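Local coordinates for protein putative TIM-barrel metal-dependent hydrolase (Mycobacterium avium subsp. paratuberculosis S397, PDB 4DZI) that probably catalyses a metal-dependent hydrolysis as a TIM-barrel member of the amidohydrolase superfamily, with two cadmium ions bound in its bimetal site in this crystal, at residues 90-94 with 95-99; 336-339 with 340-343; 354-357 with 358-361; 381-385 with 386-390. All coordinates share one frame; numbering follows the deposited sequence. Where two conformers were deposited one is given.

How the contacts relate
The four contacts follow one another along the chain without overlap, all within one amidohydrolase fold. Contact 3 (354-361) is the buried one and carries ligands of both cadmium ions. Contact 1, on the surface between strand 91-92 and helix 103-113, has its centre about 15 Å from that of contact 3 and touches it where Glu-99 CG packs on Trp-357 CH2 at 3.9 Å. Contact 2 starts helix 339-346 and contact 4 lies in helix 378-393, the next helix in the chain; their centres are about 15 Å apart, with no direct touch. The metal loop runs between these two helices in sequence and lies in the interior, while contacts 1, 2 and 4 sit farther from the centre of the chain.

Contact 1: 90-94 with 95-99; sequences KVERL and ADHPE
A histidine-carboxylate hydrogen bond, Glu-92 to His-97, closes a local surface turn between the short strand 91-92 and helix 103-113. The imidazole NE2 donates to Glu-92 OE2 at 3.0 Å with an N-H...O angle of 156°. It meets that oxygen from above the carboxylate plane, and the two side chains cross at about a right angle. Glu-92 is extended beyond CG (chi2 -177°), long enough to span the turn to the ring's edge. At the other ring nitrogen, ND1 donates to Glu-99 OE2 at 2.8 Å, in the plane of the imidazole and on the syn side of the Glu-99 carboxylate, but tilted out of the carboxylate plane. The backbone of the turn includes a 3-10 segment: Asp-96 N bonds to Arg-93 O at 3.0 Å, and His-97 N to Leu-94 O at 2.9 Å. A water accepts from Arg-93 N and sits so close to Asp-96 OD2 that this second link is doubtful. Asp-63 OD1 receives Leu-94 N, while the ring of Tyr-100 meets that of His-97 with nearly parallel planes. With carboxylates at both nitrogens, each acting as an acceptor, the imidazole is fixed in rotation about its CB-CG bond and is probably protonated, its positive charge stabilised by Glu-92 and Glu-99.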
loop_
_atom_site.group_PDB
_atom_site.type_symbol
_atom_site.label_atom_id
_atom_site.label_comp_id
_atom_site.label_asym_id
_atom_site.label_seq_id
_atom_site.Cartn_x
_atom_site.Cartn_y
_atom_site.Cartn_z
ATOM N N LYS C 90 -28.666 -12.139 -0.217
ATOM C CA LYS C 90 -30.110 -12.256 -0.000
ATOM C C LYS C 90 -30.528 -10.861 0.391
ATOM O O LYS C 90 -29.728 -10.131 0.987
ATOM C CB LYS C 90 -30.417 -13.216 1.156
ATOM C CG LYS C 90 -30.982 -14.565 0.754
ATOM C CD LYS C 90 -29.961 -15.385 -0.011
ATOM C CE LYS C 90 -30.556 -16.712 -0.444
ATOM N NZ LYS C 90 -29.741 -17.324 -1.524
ATOM N N VAL C 91 -31.744 -10.463 0.005
ATOM C CA VAL C 91 -32.278 -9.131 0.356
ATOM C C VAL C 91 -33.670 -9.262 0.967
ATOM O O VAL C 91 -34.331 -10.293 0.828
ATOM C CB VAL C 91 -32.333 -8.110 -0.816
ATOM C CG1 VAL C 91 -30.933 -7.775 -1.362
ATOM C CG2 VAL C 91 -33.276 -8.570 -1.924
ATOM N N GLU C 92 -34.093 -8.196 1.632
ATOM C CA GLU C 92 -35.375 -8.136 2.345
ATOM C C GLU C 92 -35.994 -6.792 2.060
ATOM O O GLU C 92 -35.328 -5.880 1.563
ATOM C CB GLU C 92 -35.123 -8.202 3.860
ATOM C CG GLU C 92 -34.529 -9.531 4.317
ATOM C CD GLU C 92 -34.343 -9.602 5.817
ATOM O OE1 GLU C 92 -33.308 -9.097 6.339
ATOM O OE2 GLU C 92 -35.238 -10.179 6.485
ATOM N N ARG C 93 -37.272 -6.631 2.393
ATOM C CA ARG C 93 -37.933 -5.328 2.301
ATOM C C ARG C 93 -37.483 -4.394 3.424
ATOM O O ARG C 93 -37.486 -4.781 4.603
ATOM C CB ARG C 93 -39.458 -5.518 2.357
ATOM C CG ARG C 93 -40.005 -6.429 1.265
ATOM C CD ARG C 93 -41.521 -6.601 1.376
ATOM N NE ARG C 93 -42.158 -6.551 0.063
ATOM C CZ ARG C 93 -42.037 -7.496 -0.864
ATOM N NH1 ARG C 93 -42.655 -7.363 -2.033
ATOM N NH2 ARG C 93 -41.311 -8.579 -0.619
ATOM N N LEU C 94 -37.114 -3.163 3.072
ATOM C CA LEU C 94 -36.673 -2.206 4.069
ATOM C C LEU C 94 -37.747 -1.938 5.134
ATOM O O LEU C 94 -37.434 -1.808 6.306
ATOM C CB LEU C 94 -36.255 -0.887 3.411
ATOM C CG LEU C 94 -35.728 0.216 4.367
ATOM C CD1 LEU C 94 -34.482 -0.244 5.121
ATOM C CD2 LEU C 94 -35.384 1.456 3.565
ATOM N N ALA C 95 -39.008 -1.886 4.728
ATOM C CA ALA C 95 -40.084 -1.649 5.675
ATOM C C ALA C 95 -40.223 -2.773 6.714
ATOM O O ALA C 95 -40.835 -2.556 7.773
ATOM C CB ALA C 95 -41.402 -1.415 4.941
ATOM N N ASP C 96 -39.690 -3.967 6.432
ATOM C CA ASP C 96 -39.713 -5.043 7.453
ATOM C C ASP C 96 -38.679 -4.824 8.575
ATOM O O ASP C 96 -38.654 -5.549 9.576
ATOM C CB ASP C 96 -39.535 -6.410 6.817
ATOM C CG ASP C 96 -40.781 -6.853 6.041
ATOM O OD1 ASP C 96 -41.822 -6.170 6.166
ATOM O OD2 ASP C 96 -40.695 -7.844 5.301
ATOM N N HIS C 97 -37.835 -3.813 8.393
ATOM C CA HIS C 97 -36.755 -3.510 9.342
ATOM C C HIS C 97 -36.671 -2.082 9.731
ATOM O O HIS C 97 -35.691 -1.391 9.425
ATOM C CB HIS C 97 -35.424 -4.011 8.787
ATOM C CG HIS C 97 -35.401 -5.500 8.674
ATOM N ND1 HIS C 97 -35.175 -6.298 9.733
ATOM C CD2 HIS C 97 -35.728 -6.344 7.610
ATOM C CE1 HIS C 97 -35.286 -7.586 9.352
ATOM N NE2 HIS C 97 -35.626 -7.609 8.060
ATOM N N PRO C 98 -37.689 -1.577 10.420
ATOM C CA PRO C 98 -37.692 -0.203 10.843
ATOM C C PRO C 98 -36.493 0.155 11.712
ATOM O O PRO C 98 -36.164 1.326 11.801
ATOM C CB PRO C 98 -38.993 -0.081 11.677
ATOM C CG PRO C 98 -39.337 -1.468 12.058
ATOM C CD PRO C 98 -38.896 -2.305 10.884
ATOM N N GLU C 99 -35.870 -0.838 12.346
ATOM C CA GLU C 99 -34.729 -0.590 13.245
ATOM C C GLU C 99 -33.517 -0.054 12.464
ATOM O O GLU C 99 -32.552 0.465 13.069
ATOM C CB GLU C 99 -34.357 -1.860 14.020
ATOM C CG GLU C 99 -33.795 -3.031 13.194
ATOM C CD GLU C 99 -34.843 -3.933 12.564
ATOM O OE1 GLU C 99 -36.051 -3.572 12.478
ATOM O OE2 GLU C 99 -34.450 -5.036 12.155
HETATM O O HOH W 1 -38.632 -8.566 4.300
#

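Contact 2: 336-339 with 340-343; sequences EDDL and PELA
Asp-338 is the N-cap of helix 339-346, and its side chain reaches over the first turn to take the backbone N-H of Glu-341. The bond from Glu-341 N to Asp-338 OD1 is 3.1 Å long and fairly straight, at 160°, but comes from above the carboxylate plane. Having CG opposite the backbone N (chi1 -175°) swings the carboxylate forward along the chain, where its CG also rests on Glu-341 CB at 3.3 Å. The tight side is at Leu-339, whose buried side chain packs on Leu-373 and Phe-376; its CB lies 3.5 Å from Pro-340 CD, a closeness imposed by the peptide link. Leu-342 is buried too, yet its CD2 meets Leu-339 CD2 only loosely, at 4.3 Å. The solvent side holds Asp-338 and Pro-340, both exposed. Glu-341 turns its carboxylate away, bending at chi2, to form a salt bridge with Arg-344 nearly one turn further on. After the cap the regular helical pattern begins, with Leu-342 N bonded to Asp-338 O at 2.9 Å and Ala-343 N to Leu-339 O, likewise at 2.9 Å.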
loop_
_atom_site.group_PDB
_atom_site.type_symbol
_atom_site.label_atom_id
_atom_site.label_comp_id
_atom_site.label_asym_id
_atom_site.label_seq_id
_atom_site.Cartn_x
_atom_site.Cartn_y
_atom_site.Cartn_z
ATOM N N GLU C 336 -11.740 -12.459 11.473
ATOM C CA GLU C 336 -10.774 -13.521 11.144
ATOM C C GLU C 336 -9.339 -13.200 11.498
ATOM O O GLU C 336 -8.452 -14.030 11.368
ATOM C CB GLU C 336 -10.870 -13.886 9.652
ATOM C CG GLU C 336 -12.095 -14.710 9.284
ATOM C CD GLU C 336 -12.078 -16.104 9.897
ATOM O OE1 GLU C 336 -13.055 -16.449 10.589
ATOM O OE2 GLU C 336 -11.098 -16.858 9.699
ATOM N N ASP C 337 -9.104 -11.983 11.969
ATOM C CA ASP C 337 -7.773 -11.592 12.382
ATOM C C ASP C 337 -7.225 -12.470 13.527
ATOM O O ASP C 337 -7.975 -13.007 14.346
ATOM C CB ASP C 337 -7.775 -10.113 12.801
ATOM C CG ASP C 337 -8.049 -9.166 11.657
ATOM O OD1 ASP C 337 -8.108 -9.589 10.472
ATOM O OD2 ASP C 337 -8.192 -7.950 11.933
ATOM N N ASP C 338 -5.911 -12.617 13.569
ATOM C CA ASP C 338 -5.261 -13.344 14.660
ATOM C C ASP C 338 -5.293 -12.482 15.944
ATOM O O ASP C 338 -4.435 -11.593 16.166
ATOM C CB ASP C 338 -3.829 -13.664 14.233
ATOM C CG ASP C 338 -3.082 -14.521 15.243
ATOM O OD1 ASP C 338 -3.489 -14.595 16.416
ATOM O OD2 ASP C 338 -2.066 -15.118 14.853
ATOM N N LEU C 339 -6.302 -12.713 16.790
ATOM C CA LEU C 339 -6.539 -11.816 17.932
ATOM C C LEU C 339 -5.536 -11.960 19.090
ATOM O O LEU C 339 -5.089 -10.960 19.659
ATOM C CB LEU C 339 -8.004 -11.899 18.400
ATOM C CG LEU C 339 -8.990 -11.538 17.276
ATOM C CD1 LEU C 339 -10.423 -11.667 17.773
ATOM C CD2 LEU C 339 -8.746 -10.143 16.710
ATOM N N PRO C 340 -5.147 -13.202 19.423
ATOM C CA PRO C 340 -4.028 -13.396 20.346
ATOM C C PRO C 340 -2.782 -12.645 19.883
ATOM O O PRO C 340 -2.120 -11.976 20.671
ATOM C CB PRO C 340 -3.803 -14.916 20.304
ATOM C CG PRO C 340 -5.156 -15.468 19.999
ATOM C CD PRO C 340 -5.773 -14.480 19.036
ATOM N N GLU C 341 -2.448 -12.741 18.606
ATOM C CA GLU C 341 -1.270 -12.030 18.118
ATOM C C GLU C 341 -1.471 -10.531 18.210
ATOM O O GLU C 341 -0.578 -9.805 18.613
ATOM C CB GLU C 341 -0.942 -12.434 16.669
ATOM C CG GLU C 341 0.150 -11.597 16.024
ATOM C CD GLU C 341 1.536 -11.873 16.595
ATOM O OE1 GLU C 341 1.738 -12.966 17.167
ATOM O OE2 GLU C 341 2.428 -11.000 16.468
ATOM N N LEU C 342 -2.658 -10.051 17.824
ATOM C CA LEU C 342 -2.913 -8.621 17.904
ATOM C C LEU C 342 -2.703 -8.144 19.343
ATOM O O LEU C 342 -2.153 -7.079 19.568
ATOM C CB LEU C 342 -4.367 -8.296 17.443
ATOM C CG LEU C 342 -4.737 -6.804 17.371
ATOM C CD1 LEU C 342 -3.809 -6.014 16.447
ATOM C CD2 LEU C 342 -6.191 -6.641 16.930
ATOM N N ALA C 343 -3.172 -8.929 20.322
ATOM C CA ALA C 343 -3.070 -8.508 21.738
ATOM C C ALA C 343 -1.599 -8.419 22.131
ATOM O O ALA C 343 -1.146 -7.535 22.881
ATOM C CB ALA C 343 -3.802 -9.501 22.641
#

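Contact 3: 354-357 with 358-361; sequences GSDW and PHGE. With CD (cadmium ion), chain P; CD (cadmium ion), chain Q.
Two first torsions help point Asp-356 and Glu-361, together with His-359, at one cadmium ion: CG lies opposite the backbone N in Asp-356 (chi1 -163°), and between the backbone N and the carbonyl carbon in Glu-361 (chi1 65°). They form part of the bimetal site of this amidohydrolase, on a loop of the TIM barrel. Asp-356 grips that cadmium with both oxygens, OD2 at 2.4 Å and OD1 at 2.7 Å, and OD1 also bridges to the second cadmium at 2.3 Å. His-359 ND1 and Glu-361 OE2 join the first ion, along with a water; Glu-293 serves both ions, while Asp-13, His-15 and His-230 also bind the second. Thr-123 OG1 bonds to His-359 NE2 on the far side of the ring and so helps position ND1. The loop itself is pinned by His-359 N donating to Asp-356 O at 2.9 Å, in the carbonyl plane, and by an ST turn at Ser-355. A cis peptide bond before Pro-358 places the proline over one face of the Trp-357 indole, where Pro-358 CA makes a CH-pi contact 3.6 Å from the centroid of the five-membered ring.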
loop_
_atom_site.group_PDB
_atom_site.type_symbol
_atom_site.label_atom_id
_atom_site.label_comp_id
_atom_site.label_asym_id
_atom_site.label_seq_id
_atom_site.Cartn_x
_atom_site.Cartn_y
_atom_site.Cartn_z
ATOM N N GLY C 354 -16.578 -4.994 17.498
ATOM C CA GLY C 354 -17.540 -4.269 16.651
ATOM C C GLY C 354 -18.127 -5.315 15.691
ATOM O O GLY C 354 -17.398 -6.134 15.139
ATOM N N SER C 355 -19.438 -5.301 15.500
ATOM C CA SER C 355 -20.095 -6.319 14.684
ATOM C C SER C 355 -20.382 -5.874 13.244
ATOM O O SER C 355 -20.536 -6.733 12.361
ATOM C CB SER C 355 -21.459 -6.671 15.304
ATOM O OG SER C 355 -22.301 -5.532 15.234
ATOM N N ASP C 356 -20.467 -4.561 13.017
ATOM C CA ASP C 356 -20.843 -3.984 11.721
ATOM C C ASP C 356 -22.273 -4.303 11.372
ATOM O O ASP C 356 -22.652 -4.291 10.209
ATOM C CB ASP C 356 -19.924 -4.489 10.593
ATOM C CG ASP C 356 -19.992 -3.620 9.333
ATOM O OD1 ASP C 356 -20.216 -2.400 9.397
ATOM O OD2 ASP C 356 -19.751 -4.196 8.255
ATOM N N TRP C 357 -23.076 -4.610 12.381
ATOM C CA TRP C 357 -24.496 -4.858 12.101
ATOM C C TRP C 357 -25.228 -3.598 11.689
ATOM O O TRP C 357 -25.018 -2.532 12.254
ATOM C CB TRP C 357 -25.096 -5.454 13.391
ATOM C CG TRP C 357 -26.412 -6.141 13.139
ATOM C CD1 TRP C 357 -26.619 -7.472 12.792
ATOM C CD2 TRP C 357 -27.756 -5.557 13.208
ATOM N NE1 TRP C 357 -27.972 -7.739 12.640
ATOM C CE2 TRP C 357 -28.692 -6.631 12.852
ATOM C CE3 TRP C 357 -28.260 -4.291 13.487
ATOM C CZ2 TRP C 357 -30.076 -6.426 12.816
ATOM C CZ3 TRP C 357 -29.650 -4.107 13.457
ATOM C CH2 TRP C 357 -30.529 -5.154 13.103
ATOM N N PRO C 358 -26.137 -3.665 10.687
ATOM C CA PRO C 358 -26.703 -4.804 9.991
ATOM C C PRO C 358 -26.093 -5.040 8.615
ATOM O O PRO C 358 -26.740 -5.632 7.774
ATOM C CB PRO C 358 -28.132 -4.334 9.763
ATOM C CG PRO C 358 -27.982 -2.909 9.423
ATOM C CD PRO C 358 -26.891 -2.431 10.366
ATOM N N HIS C 359 -24.866 -4.583 8.365
ATOM C CA HIS C 359 -24.337 -4.772 7.002
ATOM C C HIS C 359 -24.166 -6.206 6.572
ATOM O O HIS C 359 -23.982 -7.091 7.376
ATOM C CB HIS C 359 -22.977 -4.043 6.898
ATOM C CG HIS C 359 -23.087 -2.540 6.782
ATOM N ND1 HIS C 359 -21.980 -1.723 6.652
ATOM C CD2 HIS C 359 -24.188 -1.711 6.723
ATOM C CE1 HIS C 359 -22.384 -0.458 6.527
ATOM N NE2 HIS C 359 -23.738 -0.450 6.547
ATOM N N GLY C 360 -24.215 -6.462 5.260
ATOM C CA GLY C 360 -24.124 -7.854 4.824
ATOM C C GLY C 360 -22.798 -8.517 5.176
ATOM O O GLY C 360 -22.738 -9.735 5.451
ATOM N N GLU C 361 -21.732 -7.708 5.174
ATOM C CA GLU C 361 -20.372 -8.170 5.530
ATOM C C GLU C 361 -20.136 -8.237 7.046
ATOM O O GLU C 361 -19.065 -8.678 7.507
ATOM C CB GLU C 361 -19.307 -7.256 4.875
ATOM C CG GLU C 361 -19.277 -5.791 5.375
ATOM C CD GLU C 361 -20.241 -4.839 4.661
ATOM O OE1 GLU C 361 -21.109 -5.343 3.883
ATOM O OE2 GLU C 361 -20.132 -3.572 4.841
HETATM CD CD CD P . -19.779 -2.410 6.735
HETATM CD CD CD Q . -18.963 -0.540 9.965
HETATM O O HOH W 2 -17.439 -5.894 8.604
HETATM O O HOH W 3 -19.285 -0.425 5.325
#

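Contact 4: 381-385 with 386-390; sequences IRKIM and RDNAL
Around 383-385 the backbone of helix 378-393 opens into a wider pi-type turn: Asp-387 N bonds to Arg-382 O at 3.0 Å and Asn-388 N to Lys-383 O at 2.8 Å, each five residues back, and the short axes of 381-385 and 386-390 differ in direction by 49°. The same five-residue spacing brings Arg-382 against Asp-387. The NE of Arg-382 forms a salt bridge to Asp-387 OD2 at 2.8 Å, bent to 131° and tilted from both the guanidinium and the carboxylate planes; a bend at chi2 (76°) curls the arginine back over the acid. Arg-386 runs alongside Arg-382, its CD 3.6 Å from Arg-382 NE, with the guanidinium planes perpendicular. One water accepts from Arg-382 NH2 and Arg-386 NE and lies very close to Asp-387 OD1; those two bonds and the salt bridge probably ease the closeness of the arginines. Arg-386 NH1 goes on to a salt bridge with Glu-116, and Arg-382 makes a cation-pi contact with Tyr-7. On another flank Asn-388 OD1 lies 3.3 Å from Lys-383 CB, while its ND2 bonds to Ile-351 O. Met-385 and Ala-389 pack on strand 9-15, consistent with an outer helix of the TIM barrel. The paired i to i+5 bonds mark a pi-bulge.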
loop_
_atom_site.group_PDB
_atom_site.type_symbol
_atom_site.label_atom_id
_atom_site.label_comp_id
_atom_site.label_asym_id
_atom_site.label_seq_id
_atom_site.Cartn_x
_atom_site.Cartn_y
_atom_site.Cartn_z
ATOM N N ILE C 381 -12.047 -11.153 27.867
ATOM C CA ILE C 381 -13.241 -11.101 27.007
ATOM C C ILE C 381 -14.122 -9.940 27.431
ATOM O O ILE C 381 -14.647 -9.218 26.591
ATOM C CB ILE C 381 -14.011 -12.425 26.987
ATOM C CG1 ILE C 381 -13.146 -13.479 26.294
ATOM C CG2 ILE C 381 -15.351 -12.283 26.262
ATOM C CD1 ILE C 381 -13.638 -14.899 26.430
ATOM N N ARG C 382 -14.263 -9.734 28.741
ATOM C CA ARG C 382 -15.034 -8.572 29.243
ATOM C C ARG C 382 -14.427 -7.247 28.795
ATOM O O ARG C 382 -15.160 -6.296 28.496
ATOM C CB ARG C 382 -15.187 -8.666 30.774
ATOM C CG ARG C 382 -15.592 -7.385 31.521
ATOM C CD ARG C 382 -17.065 -7.054 31.347
ATOM N NE ARG C 382 -17.483 -5.918 32.167
ATOM C CZ ARG C 382 -18.239 -6.014 33.265
ATOM N NH1 ARG C 382 -18.654 -7.204 33.705
ATOM N NH2 ARG C 382 -18.590 -4.907 33.917
ATOM N N LYS C 383 -13.096 -7.174 28.643
ATOM C CA LYS C 383 -12.489 -5.946 28.154
ATOM C C LYS C 383 -12.842 -5.762 26.693
ATOM O O LYS C 383 -13.255 -4.682 26.273
ATOM C CB LYS C 383 -10.954 -5.964 28.265
ATOM C CG LYS C 383 -10.449 -5.943 29.700
ATOM C CD LYS C 383 -8.930 -5.954 29.694
ATOM C CE LYS C 383 -8.443 -5.650 31.113
ATOM N NZ LYS C 383 -6.974 -5.419 31.205
ATOM N N ILE C 384 -12.637 -6.817 25.907
ATOM C CA ILE C 384 -12.849 -6.727 24.453
ATOM C C ILE C 384 -14.316 -6.458 24.106
ATOM O O ILE C 384 -14.637 -5.642 23.215
ATOM C CB ILE C 384 -12.352 -8.011 23.780
ATOM C CG1 ILE C 384 -10.813 -8.049 23.893
ATOM C CG2 ILE C 384 -12.747 -8.043 22.311
ATOM C CD1 ILE C 384 -10.228 -9.376 23.464
ATOM N N MET C 385 -15.218 -7.116 24.826
ATOM C CA MET C 385 -16.650 -6.961 24.539
ATOM C C MET C 385 -17.350 -5.750 25.133
ATOM O O MET C 385 -18.455 -5.401 24.720
ATOM C CB MET C 385 -17.399 -8.227 24.995
ATOM C CG MET C 385 -16.960 -9.512 24.306
ATOM S SD MET C 385 -17.140 -9.497 22.493
ATOM C CE MET C 385 -18.905 -9.381 22.263
ATOM N N ARG C 386 -16.715 -5.108 26.099
ATOM C CA ARG C 386 -17.374 -4.024 26.799
ATOM C C ARG C 386 -16.452 -2.934 27.342
ATOM O O ARG C 386 -16.603 -1.764 27.027
ATOM C CB ARG C 386 -18.172 -4.642 27.947
ATOM C CG ARG C 386 -18.892 -3.615 28.770
ATOM C CD ARG C 386 -19.674 -4.282 29.876
ATOM N NE ARG C 386 -20.231 -3.180 30.641
ATOM C CZ ARG C 386 -21.371 -2.538 30.370
ATOM N NH1 ARG C 386 -22.180 -2.916 29.377
ATOM N NH2 ARG C 386 -21.713 -1.489 31.111
ATOM N N ASP C 387 -15.484 -3.303 28.185
ATOM C CA ASP C 387 -14.824 -2.234 28.917
ATOM C C ASP C 387 -13.778 -1.441 28.145
ATOM O O ASP C 387 -13.525 -0.265 28.453
ATOM C CB ASP C 387 -14.267 -2.778 30.208
ATOM C CG ASP C 387 -15.381 -3.130 31.182
ATOM O OD1 ASP C 387 -16.347 -2.351 31.280
ATOM O OD2 ASP C 387 -15.300 -4.168 31.831
ATOM N N ASN C 388 -13.150 -2.049 27.137
ATOM C CA ASN C 388 -12.206 -1.251 26.372
ATOM C C ASN C 388 -12.908 -0.099 25.661
ATOM O O ASN C 388 -12.343 0.968 25.508
ATOM C CB ASN C 388 -11.513 -2.099 25.317
ATOM C CG ASN C 388 -10.552 -3.107 25.934
ATOM O OD1 ASN C 388 -10.154 -2.984 27.091
ATOM N ND2 ASN C 388 -10.176 -4.102 25.159
ATOM N N ALA C 389 -14.118 -0.337 25.172
ATOM C CA ALA C 389 -14.896 0.720 24.496
ATOM C C ALA C 389 -15.215 1.843 25.492
ATOM O O ALA C 389 -15.184 3.001 25.140
ATOM C CB ALA C 389 -16.179 0.154 23.914
ATOM N N LEU C 390 -15.544 1.467 26.734
ATOM C CA LEU C 390 -15.837 2.485 27.742
ATOM C C LEU C 390 -14.563 3.256 28.070
ATOM O O LEU C 390 -14.600 4.480 28.235
ATOM C CB LEU C 390 -16.453 1.830 28.989
ATOM C CG LEU C 390 -17.844 1.277 28.695
ATOM C CD1 LEU C 390 -18.303 0.358 29.828
ATOM C CD2 LEU C 390 -18.825 2.426 28.509
HETATM O O HOH W 4 -18.386 -2.395 32.667
HETATM O O HOH W 5 -14.788 -2.924 24.437
#